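Side-chain contacts in MaoC-like dehydratase (Phytophthora Capsici, PDB 3KH8), which probably catalyses the hydration of trans-2-enoyl-CoA thioesters or the reverse dehydration, as hydratase 2 enzymes of the MaoC family do with their hot dog folds: residues 48-53 against 163-168; 86-91 against 134-139. All blocks are in the same frame, centred on the assembly; numbering follows the deposited sequence.

Contact 1: 48-53 against 163-168; sequences ATYTAT and TQTQFE
Tyr-50 and Ala-52 of strand 48-54 meet Thr-165 and Phe-167 of strand 158-169 inside a curved antiparallel hot dog sheet. The two strands are not direct neighbours: strand 141-154 pairs with both, and the short segments run 9.0 Å apart at their closest, with 57° between their directions. Side chains therefore make the contact.

The apolar part centres on the two rings. Tyr-50 carries CG between its backbone N and its carbonyl carbon (chi1 65°), which sends the long phenol across the gap, obliquely to the Phe-167 ring. Its CE1 lies 4.0 Å from Phe-167 CE1, and farther out its OH comes within 3.3 Å of Phe-167 CZ. Ala-52, whose CB points at strand 158-169, brings a small methyl to the contact, and that methyl rests 4.0 Å from Phe-167 CE1. On the far strand Thr-165 uses its CG2 methyl twice: it sits over one face of the Phe-167 ring, toward the rim, and it meets the Tyr-50 hydroxyl at 3.5 Å. Leu-91 and Pro-92 of helix 91-94 also pack on the Phe-167 ring, and a purely apolar phenylalanine suits such surroundings.

The polar part is a single water bridge. A threonine can serve both parts because its beta carbon branches: with chi1 at -59° the methyl is turned to the rings while the hydroxyl takes the water. That water lies 2.7 Å from Tyr-50 OH and likewise 2.7 Å from Thr-165 OG1.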
loop_
_atom_site.group_PDB
_atom_site.type_symbol
_atom_site.label_atom_id
_atom_site.label_comp_id
_atom_site.label_asym_id
_atom_site.label_seq_id
_atom_site.Cartn_x
_atom_site.Cartn_y
_atom_site.Cartn_z
ATOM N N ALA A 48 -7.254 -18.098 23.650
ATOM C CA ALA A 48 -7.736 -18.348 22.300
ATOM C C ALA A 48 -6.547 -18.621 21.392
ATOM O O ALA A 48 -5.500 -17.976 21.508
ATOM C CB ALA A 48 -8.547 -17.170 21.794
ATOM N N THR A 49 -6.706 -19.596 20.505
ATOM C CA THR A 49 -5.653 -19.959 19.567
ATOM C C THR A 49 -6.134 -19.721 18.139
ATOM O O THR A 49 -7.248 -20.100 17.778
ATOM C CB THR A 49 -5.205 -21.424 19.760
ATOM O OG1 THR A 49 -4.795 -21.621 21.120
ATOM C CG2 THR A 49 -4.041 -21.764 18.844
ATOM N N TYR A 50 -5.299 -19.066 17.341
ATOM C CA TYR A 50 -5.614 -18.814 15.938
ATOM C C TYR A 50 -4.364 -18.892 15.070
ATOM O O TYR A 50 -3.254 -19.083 15.570
ATOM C CB TYR A 50 -6.337 -17.468 15.761
ATOM C CG TYR A 50 -5.513 -16.249 16.122
ATOM C CD1 TYR A 50 -4.823 -15.536 15.140
ATOM C CD2 TYR A 50 -5.430 -15.804 17.443
ATOM C CE1 TYR A 50 -4.063 -14.412 15.463
ATOM C CE2 TYR A 50 -4.671 -14.682 17.779
ATOM C CZ TYR A 50 -3.992 -13.992 16.781
ATOM O OH TYR A 50 -3.246 -12.884 17.098
ATOM N N THR A 51 -4.564 -18.749 13.764
ATOM C CA THR A 51 -3.486 -18.822 12.797
ATOM C C THR A 51 -3.348 -17.485 12.083
ATOM O O THR A 51 -4.343 -16.835 11.764
ATOM C CB THR A 51 -3.737 -19.955 11.778
ATOM O OG1 THR A 51 -3.994 -21.170 12.490
ATOM C CG2 THR A 51 -2.533 -20.164 10.883
ATOM N N ALA A 52 -2.105 -17.075 11.857
ATOM C CA ALA A 52 -1.820 -15.858 11.106
ATOM C C ALA A 52 -0.865 -16.172 9.965
ATOM O O ALA A 52 0.096 -16.931 10.129
ATOM C CB ALA A 52 -1.242 -14.782 12.015
ATOM N N THR A 53 -1.144 -15.586 8.807
ATOM C CA THR A 53 -0.353 -15.813 7.606
ATOM C C THR A 53 -0.082 -14.480 6.922
ATOM O O THR A 53 -0.971 -13.635 6.819
ATOM C CB THR A 53 -1.083 -16.791 6.648
ATOM O OG1 THR A 53 -1.225 -18.063 7.294
ATOM C CG2 THR A 53 -0.315 -16.983 5.341
ATOM N N THR A 163 -3.873 -7.394 27.114
ATOM C CA THR A 163 -4.063 -8.605 26.312
ATOM C C THR A 163 -2.741 -9.018 25.670
ATOM O O THR A 163 -2.148 -8.266 24.886
ATOM C CB THR A 163 -5.151 -8.412 25.224
ATOM O OG1 THR A 163 -6.399 -8.086 25.847
ATOM C CG2 THR A 163 -5.328 -9.679 24.384
ATOM N N GLN A 164 -2.289 -10.219 26.020
ATOM C CA GLN A 164 -1.045 -10.766 25.518
ATOM C C GLN A 164 -1.290 -11.647 24.298
ATOM O O GLN A 164 -2.256 -12.404 24.253
ATOM C CB GLN A 164 -0.351 -11.571 26.617
ATOM C CG GLN A 164 0.957 -12.230 26.207
ATOM C CD GLN A 164 1.597 -12.995 27.351
ATOM O OE1 GLN A 164 1.929 -12.420 28.383
ATOM N NE2 GLN A 164 1.770 -14.301 27.170
ATOM N N THR A 165 -0.402 -11.532 23.317
ATOM C CA THR A 165 -0.416 -12.405 22.149
ATOM C C THR A 165 0.972 -12.995 21.957
ATOM O O THR A 165 1.959 -12.265 21.865
ATOM C CB THR A 165 -0.856 -11.653 20.873
ATOM O OG1 THR A 165 -2.169 -11.122 21.066
ATOM C CG2 THR A 165 -0.871 -12.590 19.665
ATOM N N GLN A 166 1.039 -14.319 21.915
ATOM C CA GLN A 166 2.281 -15.015 21.624
ATOM C C GLN A 166 2.206 -15.657 20.242
ATOM O O GLN A 166 1.279 -16.418 19.955
ATOM C CB GLN A 166 2.568 -16.071 22.696
ATOM C CG GLN A 166 3.008 -15.497 24.037
ATOM C CD GLN A 166 3.178 -16.563 25.102
ATOM O OE1 GLN A 166 2.199 -17.072 25.652
ATOM N NE2 GLN A 166 4.425 -16.906 25.400
ATOM N N PHE A 167 3.170 -15.325 19.385
ATOM C CA PHE A 167 3.286 -15.956 18.074
ATOM C C PHE A 167 4.436 -16.944 18.044
ATOM O O PHE A 167 5.521 -16.677 18.570
ATOM C CB PHE A 167 3.455 -14.922 16.957
ATOM C CG PHE A 167 2.199 -14.172 16.633
ATOM C CD1 PHE A 167 1.112 -14.825 16.048
ATOM C CD2 PHE A 167 2.098 -12.812 16.912
ATOM C CE1 PHE A 167 -0.052 -14.136 15.750
ATOM C CE2 PHE A 167 0.937 -12.113 16.612
ATOM C CZ PHE A 167 -0.142 -12.776 16.032
ATOM N N GLU A 168 4.180 -18.088 17.418
ATOM C CA GLU A 168 5.149 -19.169 17.309
ATOM C C GLU A 168 4.950 -19.945 16.008
ATOM O O GLU A 168 3.866 -19.928 15.424
ATOM C CB GLU A 168 5.014 -20.119 18.509
ATOM C CG GLU A 168 3.585 -20.622 18.745
ATOM C CD GLU A 168 3.453 -21.540 19.946
ATOM O OE1 GLU A 168 4.223 -21.392 20.921
ATOM O OE2 GLU A 168 2.563 -22.409 19.919
HETATM O O HOH W 1 -4.150 -11.888 19.466
#

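Contact 2: 86-91 against 134-139; sequences LYPVCL and RPLDPS
Leu-136 reaches from an extended loop to the start of the 3-10 turn at 87-90, where Tyr-87 and Pro-88 receive it. Its CB points at the turn. CG stands anti to the carbonyl carbon, beside the backbone N (chi1 -65°), and from there CD1 continues outward as the leading atom. This one methyl makes the close contacts. It lies 3.7 Å from Tyr-87 CD2, in the plane of the phenol ring and at its edge; the two side chains cross at about a right angle. It also meets the proline ring, 3.9 Å from Pro-88 CD, the two side chains approaching tip to tip. Leucine suits the place because a terminal methyl can touch a ring edge and a pyrrolidine at once and has no polar group to satisfy.

Proline suits the start of a 3-10 turn, where its missing N-H costs no bond; its carbonyl O accepts from Leu-91 N at 3.0 Å. Farther along the loop, Asp-137 closes an Asx turn: OD1 accepts from Ser-139 N at 3.0 Å and from Ser-139 OG at 2.8 Å, both on the same face of the carboxylate plane.

The contact ties the loop between strands 123-132 and 141-154 to the lead-in of helix 91-94. Tyr-87 stacks edge-to-face on Tyr-62 of helix 56-65, and Leu-136 also touches Tyr-54 at the end of strand 48-54.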
loop_
_atom_site.group_PDB
_atom_site.type_symbol
_atom_site.label_atom_id
_atom_site.label_comp_id
_atom_site.label_asym_id
_atom_site.label_seq_id
_atom_site.Cartn_x
_atom_site.Cartn_y
_atom_site.Cartn_z
ATOM N N LEU A 86 8.497 -4.352 13.584
ATOM C CA LEU A 86 7.223 -4.121 14.263
ATOM C C LEU A 86 6.031 -4.827 13.600
ATOM O O LEU A 86 4.937 -4.861 14.171
ATOM C CB LEU A 86 6.933 -2.618 14.391
ATOM C CG LEU A 86 5.908 -2.216 15.465
ATOM C CD1 LEU A 86 6.501 -2.361 16.869
ATOM C CD2 LEU A 86 5.400 -0.798 15.242
ATOM N N TYR A 87 6.231 -5.391 12.408
ATOM C CA TYR A 87 5.107 -5.975 11.656
ATOM C C TYR A 87 4.178 -6.935 12.436
ATOM O O TYR A 87 2.965 -6.890 12.233
ATOM C CB TYR A 87 5.556 -6.594 10.315
ATOM C CG TYR A 87 4.403 -7.215 9.551
ATOM C CD1 TYR A 87 3.400 -6.420 9.003
ATOM C CD2 TYR A 87 4.298 -8.598 9.405
ATOM C CE1 TYR A 87 2.321 -6.985 8.312
ATOM C CE2 TYR A 87 3.225 -9.173 8.720
ATOM C CZ TYR A 87 2.247 -8.360 8.177
ATOM O OH TYR A 87 1.188 -8.916 7.503
ATOM N N PRO A 88 4.724 -7.788 13.334
ATOM C CA PRO A 88 3.831 -8.685 14.088
ATOM C C PRO A 88 2.595 -8.038 14.746
ATOM O O PRO A 88 1.587 -8.720 14.911
ATOM C CB PRO A 88 4.763 -9.286 15.141
ATOM C CG PRO A 88 6.063 -9.365 14.446
ATOM C CD PRO A 88 6.141 -8.121 13.591
ATOM N N VAL A 89 2.649 -6.745 15.085
ATOM C CA VAL A 89 1.479 -6.051 15.656
ATOM C C VAL A 89 0.247 -6.078 14.747
ATOM O O VAL A 89 -0.879 -5.918 15.220
ATOM C CB VAL A 89 1.763 -4.568 16.065
ATOM C CG1 VAL A 89 2.913 -4.496 17.045
ATOM C CG2 VAL A 89 2.015 -3.668 14.844
ATOM N N CYS A 90 0.471 -6.261 13.447
ATOM C CA CYS A 90 -0.619 -6.304 12.475
ATOM C C CYS A 90 -1.305 -7.661 12.409
ATOM O O CYS A 90 -2.457 -7.749 12.000
ATOM C CB CYS A 90 -0.106 -5.921 11.082
ATOM S SG CYS A 90 0.363 -4.196 10.966
ATOM N N LEU A 91 -0.593 -8.711 12.809
ATOM C CA LEU A 91 -1.073 -10.091 12.627
ATOM C C LEU A 91 -2.378 -10.449 13.364
ATOM O O LEU A 91 -3.197 -11.194 12.813
ATOM C CB LEU A 91 0.040 -11.110 12.910
ATOM C CG LEU A 91 1.243 -11.090 11.958
ATOM C CD1 LEU A 91 2.388 -11.928 12.509
ATOM C CD2 LEU A 91 0.866 -11.548 10.539
ATOM N N ARG A 134 12.487 -14.023 17.499
ATOM C CA ARG A 134 13.128 -14.324 16.221
ATOM C C ARG A 134 12.489 -13.450 15.146
ATOM O O ARG A 134 11.269 -13.317 15.118
ATOM C CB ARG A 134 12.937 -15.798 15.842
ATOM C CG ARG A 134 13.775 -16.786 16.643
ATOM C CD ARG A 134 13.766 -18.186 16.021
ATOM N NE ARG A 134 12.515 -18.908 16.259
ATOM C CZ ARG A 134 11.681 -19.314 15.304
ATOM N NH1 ARG A 134 11.949 -19.074 14.026
ATOM N NH2 ARG A 134 10.574 -19.968 15.628
ATOM N N PRO A 135 13.305 -12.858 14.256
ATOM C CA PRO A 135 12.726 -12.071 13.162
ATOM C C PRO A 135 11.871 -12.949 12.246
ATOM O O PRO A 135 12.108 -14.158 12.143
ATOM C CB PRO A 135 13.957 -11.547 12.412
ATOM C CG PRO A 135 15.082 -11.635 13.406
ATOM C CD PRO A 135 14.777 -12.862 14.205
ATOM N N LEU A 136 10.866 -12.346 11.618
ATOM C CA LEU A 136 9.997 -13.069 10.699
ATOM C C LEU A 136 10.745 -13.475 9.434
ATOM O O LEU A 136 11.627 -12.752 8.971
ATOM C CB LEU A 136 8.774 -12.220 10.331
ATOM C CG LEU A 136 7.777 -11.870 11.436
ATOM C CD1 LEU A 136 6.783 -10.835 10.923
ATOM C CD2 LEU A 136 7.054 -13.108 11.958
ATOM N N ASP A 137 10.388 -14.640 8.895
ATOM C CA ASP A 137 10.881 -15.098 7.597
ATOM C C ASP A 137 10.424 -14.093 6.535
ATOM O O ASP A 137 9.222 -13.912 6.341
ATOM C CB ASP A 137 10.318 -16.495 7.299
ATOM C CG ASP A 137 10.914 -17.133 6.046
ATOM O OD1 ASP A 137 11.469 -16.425 5.175
ATOM O OD2 ASP A 137 10.813 -18.372 5.931
ATOM N N PRO A 138 11.377 -13.424 5.857
ATOM C CA PRO A 138 10.986 -12.392 4.890
ATOM C C PRO A 138 10.391 -12.929 3.579
ATOM O O PRO A 138 9.931 -12.141 2.754
ATOM C CB PRO A 138 12.296 -11.637 4.627
ATOM C CG PRO A 138 13.374 -12.599 4.963
ATOM C CD PRO A 138 12.841 -13.509 6.024
ATOM N N SER A 139 10.382 -14.250 3.405
ATOM C CA SER A 139 9.756 -14.865 2.229
ATOM C C SER A 139 8.278 -15.202 2.464
ATOM O O SER A 139 7.605 -15.738 1.581
ATOM C CB SER A 139 10.534 -16.112 1.794
ATOM O OG SER A 139 10.356 -17.168 2.724
#

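How the contacts relate
Contact 2 is nested within contact 1 along the chain: 48-53 comes first, then 86-91 and 134-139, and 163-168 closes the outer loop. Their centres are 12 Å apart, and the turn at 86-91, leading into helix 91-94, joins them. Leu-91 CB lies 3.5 Å from Phe-167 CZ and 4.0 Å from Ala-52 CB, so the helix start packs against the strands of contact 1 while Tyr-87 and Pro-88, just before it, receive the loop of contact 2. A curled antiparallel sheet packed on helix is the plan of a hot dog domain, and this arrangement is consistent with it, probably in the hydratase 2 N-terminal domain. Neither contact touches the second chain of the assembly.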